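Local coordinates for protein quinone oxidoreductase (PDB 3TQH) that binds NADPH and probably uses it to reduce quinones, as a member of the medium-chain dehydrogenase/reductase family, at residues Asp207-Asp221 and Gln230-Val244. Sequence-based numbering, arbitrary orientation.
With NDP (NADPH dihydro-nicotinamide-adenine-dinucleotide phosphate), chain B.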
ATOM      1  N   ASP A 207      20.857 -10.157 -14.239  1.00 26.99           N
ATOM      2  CA  ASP A 207      20.871  -8.784 -13.749  1.00 25.85           C
ATOM      3  C   ASP A 207      19.882  -7.971 -14.581  1.00 24.27           C
ATOM      4  O   ASP A 207      19.990  -7.923 -15.805  1.00 25.12           O
ATOM      5  CB  ASP A 207      22.298  -8.224 -13.860  1.00 27.29           C
ATOM      6  CG  ASP A 207      22.409  -6.744 -13.476  1.00 27.97           C
ATOM      7  OD1 ASP A 207      21.499  -6.192 -12.811  1.00 27.65           O
ATOM      8  OD2 ASP A 207      23.441  -6.129 -13.850  1.00 31.92           O
ATOM      9  N   PHE A 208      18.909  -7.354 -13.917  1.00 22.35           N
ATOM     10  CA  PHE A 208      17.855  -6.626 -14.620  1.00 21.04           C
ATOM     11  C   PHE A 208      18.409  -5.488 -15.468  1.00 21.49           C
ATOM     12  O   PHE A 208      17.806  -5.127 -16.477  1.00 21.75           O
ATOM     13  CB  PHE A 208      16.784  -6.108 -13.650  1.00 19.20           C
ATOM     14  CG  PHE A 208      17.248  -4.993 -12.762  1.00 17.93           C
ATOM     15  CD1 PHE A 208      17.168  -3.668 -13.189  1.00 16.84           C
ATOM     16  CD2 PHE A 208      17.761  -5.263 -11.506  1.00 17.23           C
ATOM     17  CE1 PHE A 208      17.602  -2.631 -12.383  1.00 16.28           C
ATOM     18  CE2 PHE A 208      18.194  -4.234 -10.687  1.00 17.77           C
ATOM     19  CZ  PHE A 208      18.119  -2.907 -11.128  1.00 16.95           C
ATOM     20  N   LEU A 209      19.547  -4.920 -15.063  1.00 22.00           N
ATOM     21  CA  LEU A 209      20.184  -3.857 -15.839  1.00 22.73           C
ATOM     22  C   LEU A 209      20.523  -4.326 -17.257  1.00 24.30           C
ATOM     23  O   LEU A 209      20.352  -3.576 -18.216  1.00 24.51           O
ATOM     24  CB  LEU A 209      21.457  -3.352 -15.149  1.00 23.50           C
ATOM     25  CG  LEU A 209      21.287  -2.582 -13.836  1.00 22.80           C
ATOM     26  CD1 LEU A 209      22.650  -2.159 -13.296  1.00 23.13           C
ATOM     27  CD2 LEU A 209      20.378  -1.366 -14.013  1.00 21.55           C
ATOM     28  N   LEU A 210      20.997  -5.567 -17.379  1.00 25.41           N
ATOM     29  CA  LEU A 210      21.388  -6.128 -18.673  1.00 27.20           C
ATOM     30  C   LEU A 210      20.209  -6.260 -19.631  1.00 26.82           C
ATOM     31  O   LEU A 210      20.380  -6.168 -20.841  1.00 28.35           O
ATOM     32  CB  LEU A 210      22.045  -7.496 -18.491  1.00 28.78           C
ATOM     33  CG  LEU A 210      23.369  -7.513 -17.718  1.00 30.24           C
ATOM     34  CD1 LEU A 210      23.815  -8.948 -17.486  1.00 31.71           C
ATOM     35  CD2 LEU A 210      24.451  -6.721 -18.449  1.00 31.33           C
ATOM     36  N   ALA A 211      19.020  -6.476 -19.080  1.00 25.14           N
ATOM     37  CA  ALA A 211      17.804  -6.619 -19.870  1.00 24.68           C
ATOM     38  C   ALA A 211      17.261  -5.275 -20.369  1.00 23.90           C
ATOM     39  O   ALA A 211      16.449  -5.247 -21.297  1.00 24.25           O
ATOM     40  CB  ALA A 211      16.739  -7.353 -19.055  1.00 23.33           C
ATOM     41  N   ILE A 212      17.690  -4.171 -19.753  1.00 22.94           N
ATOM     42  CA  ILE A 212      17.203  -2.840 -20.127  1.00 22.27           C
ATOM     43  C   ILE A 212      18.050  -2.227 -21.248  1.00 24.26           C
ATOM     44  O   ILE A 212      19.228  -1.934 -21.063  1.00 24.65           O
ATOM     45  CB  ILE A 212      17.142  -1.899 -18.906  1.00 20.78           C
ATOM     46  CG1 ILE A 212      16.061  -2.388 -17.939  1.00 18.61           C
ATOM     47  CG2 ILE A 212      16.856  -0.461 -19.332  1.00 19.78           C
ATOM     48  CD1 ILE A 212      15.956  -1.573 -16.687  1.00 17.48           C
ATOM     49  N   SER A 213      17.419  -2.034 -22.406  1.00 25.66           N
ATOM     50  CA  SER A 213      18.103  -1.612 -23.635  1.00 28.28           C
ATOM     51  C   SER A 213      18.625  -0.187 -23.593  1.00 28.66           C
ATOM     52  O   SER A 213      19.717   0.089 -24.081  1.00 30.44           O
ATOM     53  CB  SER A 213      17.149  -1.721 -24.828  1.00 29.39           C
ATOM     54  OG  SER A 213      16.883  -3.069 -25.157  1.00 30.91           O
ATOM     55  N   THR A 214      17.822   0.709 -23.032  1.00 27.56           N
ATOM     56  CA  THR A 214      18.071   2.148 -23.109  1.00 28.16           C
ATOM     57  C   THR A 214      17.865   2.799 -21.744  1.00 26.09           C
ATOM     58  O   THR A 214      17.120   2.273 -20.920  1.00 24.21           O
ATOM     59  CB  THR A 214      17.110   2.819 -24.141  1.00 29.30           C
ATOM     60  OG1 THR A 214      17.319   4.242 -24.169  1.00 30.33           O
ATOM     61  CG2 THR A 214      15.638   2.509 -23.803  1.00 27.44           C
ATOM     62  N   PRO A 215      18.539   3.938 -21.500  1.00 26.46           N
ATOM     63  CA  PRO A 215      18.312   4.753 -20.314  1.00 24.96           C
ATOM     64  C   PRO A 215      16.841   5.084 -20.045  1.00 23.43           C
ATOM     65  O   PRO A 215      16.071   5.357 -20.969  1.00 24.32           O
ATOM     66  CB  PRO A 215      19.095   6.023 -20.629  1.00 26.49           C
ATOM     67  CG  PRO A 215      20.273   5.527 -21.378  1.00 28.22           C
ATOM     68  CD  PRO A 215      19.745   4.390 -22.228  1.00 28.52           C
ATOM     69  N   VAL A 216      16.488   5.076 -18.769  1.00 21.38           N
ATOM     70  CA  VAL A 216      15.116   5.164 -18.311  1.00 19.89           C
ATOM     71  C   VAL A 216      14.894   6.549 -17.688  1.00 19.53           C
ATOM     72  O   VAL A 216      15.816   7.121 -17.111  1.00 19.42           O
ATOM     73  CB  VAL A 216      14.846   3.996 -17.306  1.00 18.44           C
ATOM     74  CG1 VAL A 216      13.927   4.405 -16.184  1.00 17.52           C
ATOM     75  CG2 VAL A 216      14.312   2.774 -18.046  1.00 18.46           C
ATOM     76  N   ASP A 217      13.681   7.086 -17.829  1.00 19.20           N
ATOM     77  CA  ASP A 217      13.332   8.410 -17.284  1.00 19.39           C
ATOM     78  C   ASP A 217      12.983   8.365 -15.790  1.00 17.59           C
ATOM     79  O   ASP A 217      13.236   9.319 -15.065  1.00 17.77           O
ATOM     80  CB  ASP A 217      12.164   9.027 -18.057  1.00 20.17           C
ATOM     81  CG  ASP A 217      12.494   9.279 -19.513  1.00 23.51           C
ATOM     82  OD1 ASP A 217      13.137  10.312 -19.818  1.00 27.38           O
ATOM     83  OD2 ASP A 217      12.104   8.445 -20.360  1.00 25.13           O
ATOM     84  N   ALA A 218      12.385   7.273 -15.334  1.00 16.07           N
ATOM     85  CA  ALA A 218      12.052   7.134 -13.923  1.00 14.80           C
ATOM     86  C   ALA A 218      12.102   5.682 -13.492  1.00 13.68           C
ATOM     87  O   ALA A 218      11.741   4.794 -14.249  1.00 13.59           O
ATOM     88  CB  ALA A 218      10.679   7.720 -13.633  1.00 14.25           C
ATOM     89  N   VAL A 219      12.579   5.460 -12.274  1.00 13.20           N
ATOM     90  CA  VAL A 219      12.518   4.164 -11.638  1.00 12.52           C
ATOM     91  C   VAL A 219      11.603   4.297 -10.433  1.00 12.01           C
ATOM     92  O   VAL A 219      11.895   5.082  -9.538  1.00 12.13           O
ATOM     93  CB  VAL A 219      13.907   3.709 -11.153  1.00 13.16           C
ATOM     94  CG1 VAL A 219      13.791   2.433 -10.300  1.00 12.05           C
ATOM     95  CG2 VAL A 219      14.876   3.519 -12.346  1.00 13.43           C
ATOM     96  N   ILE A 220      10.489   3.563 -10.427  1.00 11.60           N
ATOM     97  CA  ILE A 220       9.668   3.431  -9.233  1.00 11.27           C
ATOM     98  C   ILE A 220      10.175   2.200  -8.497  1.00 11.53           C
ATOM     99  O   ILE A 220       9.799   1.068  -8.815  1.00 11.61           O
ATOM    100  CB  ILE A 220       8.165   3.288  -9.541  1.00 11.07           C
ATOM    101  CG1 ILE A 220       7.692   4.384 -10.517  1.00 11.71           C
ATOM    102  CG2 ILE A 220       7.365   3.356  -8.251  1.00 10.27           C
ATOM    103  CD1 ILE A 220       8.038   5.808 -10.081  1.00 11.60           C
ATOM    104  N   ASP A 221      11.060   2.431  -7.534  1.00 11.98           N
ATOM    105  CA  ASP A 221      11.729   1.351  -6.825  1.00 12.50           C
ATOM    106  C   ASP A 221      10.888   0.922  -5.623  1.00 12.47           C
ATOM    107  O   ASP A 221      10.828   1.625  -4.608  1.00 12.82           O
ATOM    108  CB  ASP A 221      13.124   1.787  -6.374  1.00 13.08           C
ATOM    109  CG  ASP A 221      13.741   0.826  -5.385  1.00 14.13           C
ATOM    110  OD1 ASP A 221      13.524  -0.396  -5.533  1.00 14.99           O
ATOM    111  OD2 ASP A 221      14.442   1.285  -4.454  1.00 15.12           O
ATOM    112  N   GLN A 230      21.182  -0.427  -7.506  1.00 21.66           N
ATOM    113  CA  GLN A 230      21.493  -0.886  -8.858  1.00 22.24           C
ATOM    114  C   GLN A 230      20.719  -0.094  -9.909  1.00 20.89           C
ATOM    115  O   GLN A 230      21.244   0.175 -10.980  1.00 21.68           O
ATOM    116  CB  GLN A 230      21.180  -2.385  -9.003  1.00 22.74           C
ATOM    117  CG  GLN A 230      22.325  -3.325  -8.637  1.00 26.24           C
ATOM    118  CD  GLN A 230      22.899  -4.034  -9.861  1.00 30.95           C
ATOM    119  OE1 GLN A 230      22.279  -4.956 -10.404  1.00 33.40           O
ATOM    120  NE2 GLN A 230      24.083  -3.608 -10.301  1.00 33.04           N
ATOM    121  N   SER A 231      19.478   0.281  -9.592  1.00 19.24           N
ATOM    122  CA  SER A 231      18.586   0.948 -10.547  1.00 18.39           C
ATOM    123  C   SER A 231      19.098   2.314 -10.995  1.00 18.61           C
ATOM    124  O   SER A 231      18.761   2.774 -12.074  1.00 18.27           O
ATOM    125  CB  SER A 231      17.185   1.107  -9.948  1.00 17.21           C
ATOM    126  OG  SER A 231      16.639  -0.153  -9.584  1.00 17.48           O
ATOM    127  N   ILE A 232      19.910   2.949 -10.156  1.00 18.95           N
ATOM    128  CA  ILE A 232      20.510   4.240 -10.473  1.00 19.75           C
ATOM    129  C   ILE A 232      21.306   4.204 -11.795  1.00 21.05           C
ATOM    130  O   ILE A 232      21.292   5.177 -12.551  1.00 21.27           O
ATOM    131  CB  ILE A 232      21.421   4.716  -9.314  1.00 20.52           C
ATOM    132  CG1 ILE A 232      20.597   4.925  -8.032  1.00 19.60           C
ATOM    133  CG2 ILE A 232      22.140   6.006  -9.682  1.00 21.25           C
ATOM    134  CD1 ILE A 232      21.426   4.990  -6.780  1.00 19.76           C
ATOM    135  N   ASP A 233      21.970   3.079 -12.073  1.00 21.74           N
ATOM    136  CA  ASP A 233      22.789   2.923 -13.284  1.00 23.50           C
ATOM    137  C   ASP A 233      22.009   2.976 -14.612  1.00 23.16           C
ATOM    138  O   ASP A 233      22.611   3.180 -15.667  1.00 24.04           O
ATOM    139  CB  ASP A 233      23.567   1.602 -13.240  1.00 24.62           C
ATOM    140  CG  ASP A 233      24.651   1.578 -12.163  1.00 27.28           C
ATOM    141  OD1 ASP A 233      25.234   2.644 -11.857  1.00 28.62           O
ATOM    142  OD2 ASP A 233      24.932   0.471 -11.636  1.00 30.07           O
ATOM    143  N   CYS A 234      20.691   2.779 -14.575  1.00 21.62           N
ATOM    144  CA  CYS A 234      19.893   2.777 -15.805  1.00 21.72           C
ATOM    145  C   CYS A 234      19.186   4.114 -16.071  1.00 21.34           C
ATOM    146  O   CYS A 234      18.567   4.288 -17.114  1.00 21.58           O
ATOM    147  CB  CYS A 234      18.897   1.608 -15.808  1.00 20.80           C
ATOM    148  SG  CYS A 234      17.431   1.793 -14.760  1.00 20.12           S
ATOM    149  N   LEU A 235      19.305   5.063 -15.146  1.00 20.93           N
ATOM    150  CA  LEU A 235      18.696   6.381 -15.312  1.00 20.77           C
ATOM    151  C   LEU A 235      19.394   7.220 -16.370  1.00 22.40           C
ATOM    152  O   LEU A 235      20.619   7.203 -16.470  1.00 23.48           O
ATOM    153  CB  LEU A 235      18.745   7.170 -14.001  1.00 20.36           C
ATOM    154  CG  LEU A 235      17.908   6.696 -12.822  1.00 18.48           C
ATOM    155  CD1 LEU A 235      18.197   7.599 -11.638  1.00 18.14           C
ATOM    156  CD2 LEU A 235      16.428   6.707 -13.169  1.00 17.03           C
ATOM    157  N   LYS A 236      18.598   7.972 -17.135  1.00 22.75           N
ATOM    158  CA  LYS A 236      19.099   9.068 -17.964  1.00 24.51           C
ATOM    159  C   LYS A 236      19.703  10.159 -17.084  1.00 24.58           C
ATOM    160  O   LYS A 236      19.411  10.232 -15.888  1.00 23.20           O
ATOM    161  CB  LYS A 236      17.963   9.698 -18.785  1.00 25.01           C
ATOM    162  CG  LYS A 236      17.387   8.809 -19.868  1.00 26.27           C
ATOM    163  CD  LYS A 236      16.277   9.504 -20.643  1.00 28.64           C
ATOM    164  CE  LYS A 236      16.838  10.578 -21.573  1.00 32.17           C
ATOM    165  NZ  LYS A 236      15.864  11.002 -22.622  1.00 34.81           N
ATOM    166  N   GLU A 237      20.513  11.024 -17.689  1.00 26.02           N
ATOM    167  CA  GLU A 237      21.024  12.209 -17.009  1.00 26.71           C
ATOM    168  C   GLU A 237      19.904  12.933 -16.256  1.00 25.33           C
ATOM    169  O   GLU A 237      20.065  13.280 -15.091  1.00 24.95           O
ATOM    170  CB  GLU A 237      21.679  13.161 -18.019  1.00 29.23           C
ATOM    171  CG  GLU A 237      22.174  14.485 -17.430  1.00 31.31           C
ATOM    172  CD  GLU A 237      22.619  15.476 -18.495  1.00 35.22           C
ATOM    173  OE1 GLU A 237      21.969  15.546 -19.564  1.00 36.90           O
ATOM    174  OE2 GLU A 237      23.617  16.195 -18.263  1.00 37.10           O
ATOM    175  N   THR A 238      18.772  13.141 -16.927  1.00 24.52           N
ATOM    176  CA  THR A 238      17.634  13.862 -16.348  1.00 23.80           C
ATOM    177  C   THR A 238      16.656  12.982 -15.562  1.00 21.18           C
ATOM    178  O   THR A 238      15.661  13.476 -15.055  1.00 20.58           O
ATOM    179  CB  THR A 238      16.811  14.562 -17.449  1.00 25.04           C
ATOM    180  OG1 THR A 238      16.465  13.609 -18.467  1.00 25.09           O
ATOM    181  CG2 THR A 238      17.599  15.687 -18.055  1.00 27.17           C
ATOM    182  N   GLY A 239      16.929  11.686 -15.474  1.00 19.68           N
ATOM    183  CA  GLY A 239      16.012  10.764 -14.822  1.00 17.68           C
ATOM    184  C   GLY A 239      16.077  10.838 -13.310  1.00 16.63           C
ATOM    185  O   GLY A 239      17.032  11.372 -12.742  1.00 16.91           O
ATOM    186  N   CYS A 240      15.052  10.298 -12.660  1.00 15.14           N
ATOM    187  CA  CYS A 240      15.003  10.252 -11.206  1.00 14.77           C
ATOM    188  C   CYS A 240      14.519   8.896 -10.712  1.00 12.93           C
ATOM    189  O   CYS A 240      13.768   8.204 -11.394  1.00 12.23           O
ATOM    190  CB  CYS A 240      14.088  11.346 -10.665  1.00 15.16           C
ATOM    191  SG  CYS A 240      12.361  11.106 -11.104  1.00 16.55           S
ATOM    192  N   ILE A 241      14.972   8.529  -9.519  1.00 12.32           N
ATOM    193  CA  ILE A 241      14.510   7.320  -8.851  1.00 10.93           C
ATOM    194  C   ILE A 241      13.671   7.712  -7.630  1.00 10.49           C
ATOM    195  O   ILE A 241      14.057   8.578  -6.840  1.00 10.62           O
ATOM    196  CB  ILE A 241      15.694   6.387  -8.463  1.00 11.20           C
ATOM    197  CG1 ILE A 241      15.192   5.120  -7.765  1.00 10.02           C
ATOM    198  CG2 ILE A 241      16.728   7.113  -7.588  1.00 11.51           C
ATOM    199  CD1 ILE A 241      16.303   4.140  -7.432  1.00  9.54           C
ATOM    200  N   VAL A 242      12.499   7.091  -7.520  1.00  9.83           N
ATOM    201  CA  VAL A 242      11.645   7.203  -6.347  1.00  9.39           C
ATOM    202  C   VAL A 242      11.722   5.878  -5.606  1.00  9.37           C
ATOM    203  O   VAL A 242      11.110   4.887  -6.017  1.00  8.67           O
ATOM    204  CB  VAL A 242      10.190   7.503  -6.730  1.00  8.97           C
ATOM    205  CG1 VAL A 242       9.335   7.632  -5.485  1.00  8.07           C
ATOM    206  CG2 VAL A 242      10.120   8.780  -7.565  1.00  9.52           C
ATOM    207  N   SER A 243      12.493   5.862  -4.522  1.00 10.28           N
ATOM    208  CA  SER A 243      12.671   4.654  -3.731  1.00 10.69           C
ATOM    209  C   SER A 243      11.671   4.656  -2.586  1.00 10.65           C
ATOM    210  O   SER A 243      11.781   5.462  -1.666  1.00 11.58           O
ATOM    211  CB  SER A 243      14.110   4.551  -3.215  1.00 11.81           C
ATOM    212  OG  SER A 243      14.414   3.211  -2.861  1.00 12.21           O
ATOM    213  N   VAL A 244      10.703   3.740  -2.657  1.00 10.17           N
ATOM    214  CA  VAL A 244       9.488   3.779  -1.834  1.00  9.89           C
ATOM    215  C   VAL A 244       9.631   3.166  -0.423  1.00 10.87           C
ATOM    216  O   VAL A 244       9.062   3.707   0.528  1.00 11.49           O
ATOM    217  CB  VAL A 244       8.294   3.136  -2.604  1.00  9.14           C
ATOM    218  CG1 VAL A 244       7.047   3.022  -1.727  1.00  8.34           C
ATOM    219  CG2 VAL A 244       7.987   3.945  -3.858  1.00  8.53           C
TER
HETATM  220  PA  NDP B 500       4.169  -6.464  -1.895  1.00  9.67           P
HETATM  221  O1A NDP B 500       4.427  -7.434  -0.814  1.00  9.38           O
HETATM  222  O2A NDP B 500       2.748  -6.458  -2.290  1.00  9.30           O
HETATM  223  O5B NDP B 500       5.064  -6.817  -3.182  1.00 10.56           O
HETATM  224  C5B NDP B 500       5.231  -8.173  -3.550  1.00 11.36           C
HETATM  225  C4B NDP B 500       5.849  -8.259  -4.937  1.00 10.76           C
HETATM  226  O4B NDP B 500       7.235  -8.000  -4.848  1.00 10.87           O
HETATM  227  C3B NDP B 500       5.715  -9.625  -5.598  1.00 11.55           C
HETATM  228  O3B NDP B 500       4.772  -9.554  -6.646  1.00 10.96           O
HETATM  229  C2B NDP B 500       7.112  -9.965  -6.107  1.00 11.52           C
HETATM  230  O2B NDP B 500       7.126 -10.342  -7.466  1.00 11.55           O
HETATM  231  C1B NDP B 500       7.876  -8.666  -5.911  1.00 10.36           C
HETATM  232  N9A NDP B 500       9.299  -8.832  -5.583  1.00 10.61           N
HETATM  233  C8A NDP B 500       9.826  -9.419  -4.459  1.00 12.21           C
HETATM  234  N7A NDP B 500      11.171  -9.345  -4.525  1.00 12.42           N
HETATM  235  C5A NDP B 500      11.511  -8.720  -5.671  1.00 10.47           C
HETATM  236  C6A NDP B 500      12.745  -8.398  -6.218  1.00  9.73           C
HETATM  237  N6A NDP B 500      13.852  -8.721  -5.572  1.00 10.57           N
HETATM  238  N1A NDP B 500      12.803  -7.749  -7.431  1.00  8.93           N
HETATM  239  C2A NDP B 500      11.628  -7.420  -8.091  1.00  8.24           C
HETATM  240  N3A NDP B 500      10.396  -7.735  -7.543  1.00  8.14           N
HETATM  241  C4A NDP B 500      10.343  -8.383  -6.347  1.00  9.65           C
HETATM  242  O3  NDP B 500       4.666  -4.993  -1.466  1.00 10.58           O
HETATM  243  PN  NDP B 500       3.931  -3.590  -1.780  1.00 10.39           P
HETATM  244  O1N NDP B 500       2.736  -3.470  -0.919  1.00 11.69           O
HETATM  245  O2N NDP B 500       3.793  -3.350  -3.224  1.00 10.06           O
HETATM  246  O5D NDP B 500       5.045  -2.582  -1.209  1.00 11.43           O
HETATM  247  C5D NDP B 500       6.384  -2.617  -1.661  1.00 10.81           C
HETATM  248  C4D NDP B 500       7.279  -1.866  -0.681  1.00 10.98           C
HETATM  249  O4D NDP B 500       6.883  -0.510  -0.598  1.00 10.77           O
HETATM  250  C3D NDP B 500       7.189  -2.453   0.720  1.00 11.92           C
HETATM  251  O3D NDP B 500       8.484  -2.574   1.262  1.00 12.00           O
HETATM  252  C2D NDP B 500       6.344  -1.459   1.487  1.00 12.48           C
HETATM  253  O2D NDP B 500       6.650  -1.434   2.870  1.00 13.55           O
HETATM  254  C1D NDP B 500       6.661  -0.150   0.757  1.00 11.98           C
HETATM  255  N1N NDP B 500       5.610   0.891   0.841  1.00 11.57           N
HETATM  256  C2N NDP B 500       5.992   2.153   1.222  1.00 12.08           C
HETATM  257  C3N NDP B 500       5.074   3.188   1.388  1.00 12.08           C
HETATM  258  C7N NDP B 500       5.509   4.562   1.805  1.00 12.38           C
HETATM  259  O7N NDP B 500       4.526   5.562   1.968  1.00 13.05           O
HETATM  260  N7N NDP B 500       6.800   4.811   2.021  1.00 10.79           N
HETATM  261  C4N NDP B 500       3.622   2.893   1.139  1.00 12.70           C
HETATM  262  C5N NDP B 500       3.272   1.502   0.716  1.00 12.66           C
HETATM  263  C6N NDP B 500       4.295   0.568   0.584  1.00 12.52           C
HETATM  264  P2B NDP B 500       7.412 -11.864  -7.908  1.00 14.31           P
HETATM  265  O1X NDP B 500       7.070 -12.002  -9.370  1.00 14.81           O
HETATM  266  O2X NDP B 500       6.545 -12.808  -7.111  1.00 16.49           O
HETATM  267  O3X NDP B 500       8.857 -12.236  -7.711  1.00 14.93           O
HETATM  268  O   HOH W   1      14.467  12.056 -17.959  1.00 13.56           O
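Val219 and Val242 sit midway along a ladder of backbone hydrogen bonds joining strands 218-221 and 239-243, which run parallel with their axes 8° apart. The Val242 N to Val219 O bond, 2.9 Å, is nearly collinear with the carbonyl; Cys240 N donates to Asp217 O, Val219 N to Cys240 O, Asp221 N to Val242 O, and Val244 N to Asp221 O. A second, shorter pairing precedes the Lys236-Gly239 type I turn: Val216 N donates to Cys234 O, and Lys236 N to Val216 O.

The strands are neighbours in the six-stranded parallel sheet of the Rossmann-type nucleotide-binding domain, linked through helix 225-231 in a beta-alpha-beta crossover. Beyond the ladder, Val244 O accepts from the carboxamide N7N of NADPH at 2.9 Å, while Val244 CG1 lies 3.3 Å from nicotinamide C2N.

Phe208 and Val219 pack against the end of helix 225-231 and the residues after it. Val219 splits its branches: CG1, anti to the backbone N (chi1 172°), meets Ser231 CB, and CG2 reaches Cys234 SG and, roughly at right angles, Leu235 CD2 (3.6 Å). The Phe208 ring brings CZ to Gln230 CB and approaches Ser231 OG obliquely; that hydroxyl is hydrogen-bonded to His159.

Ser243 OG donates to Asp221 OD2; the modelled 2.5 Å is very short and its exact length doubtful. Asp221 OD1 accepts from the amides of Val223 and Gly224. At the turn, Asp217 and Lys236 lie side by side, pointing the same way: Asp217 OD1 rests 3.3 Å from Lys236 CD, its salt bridge to NZ is long (4.0 Å), and OD2 bonds Val155 N.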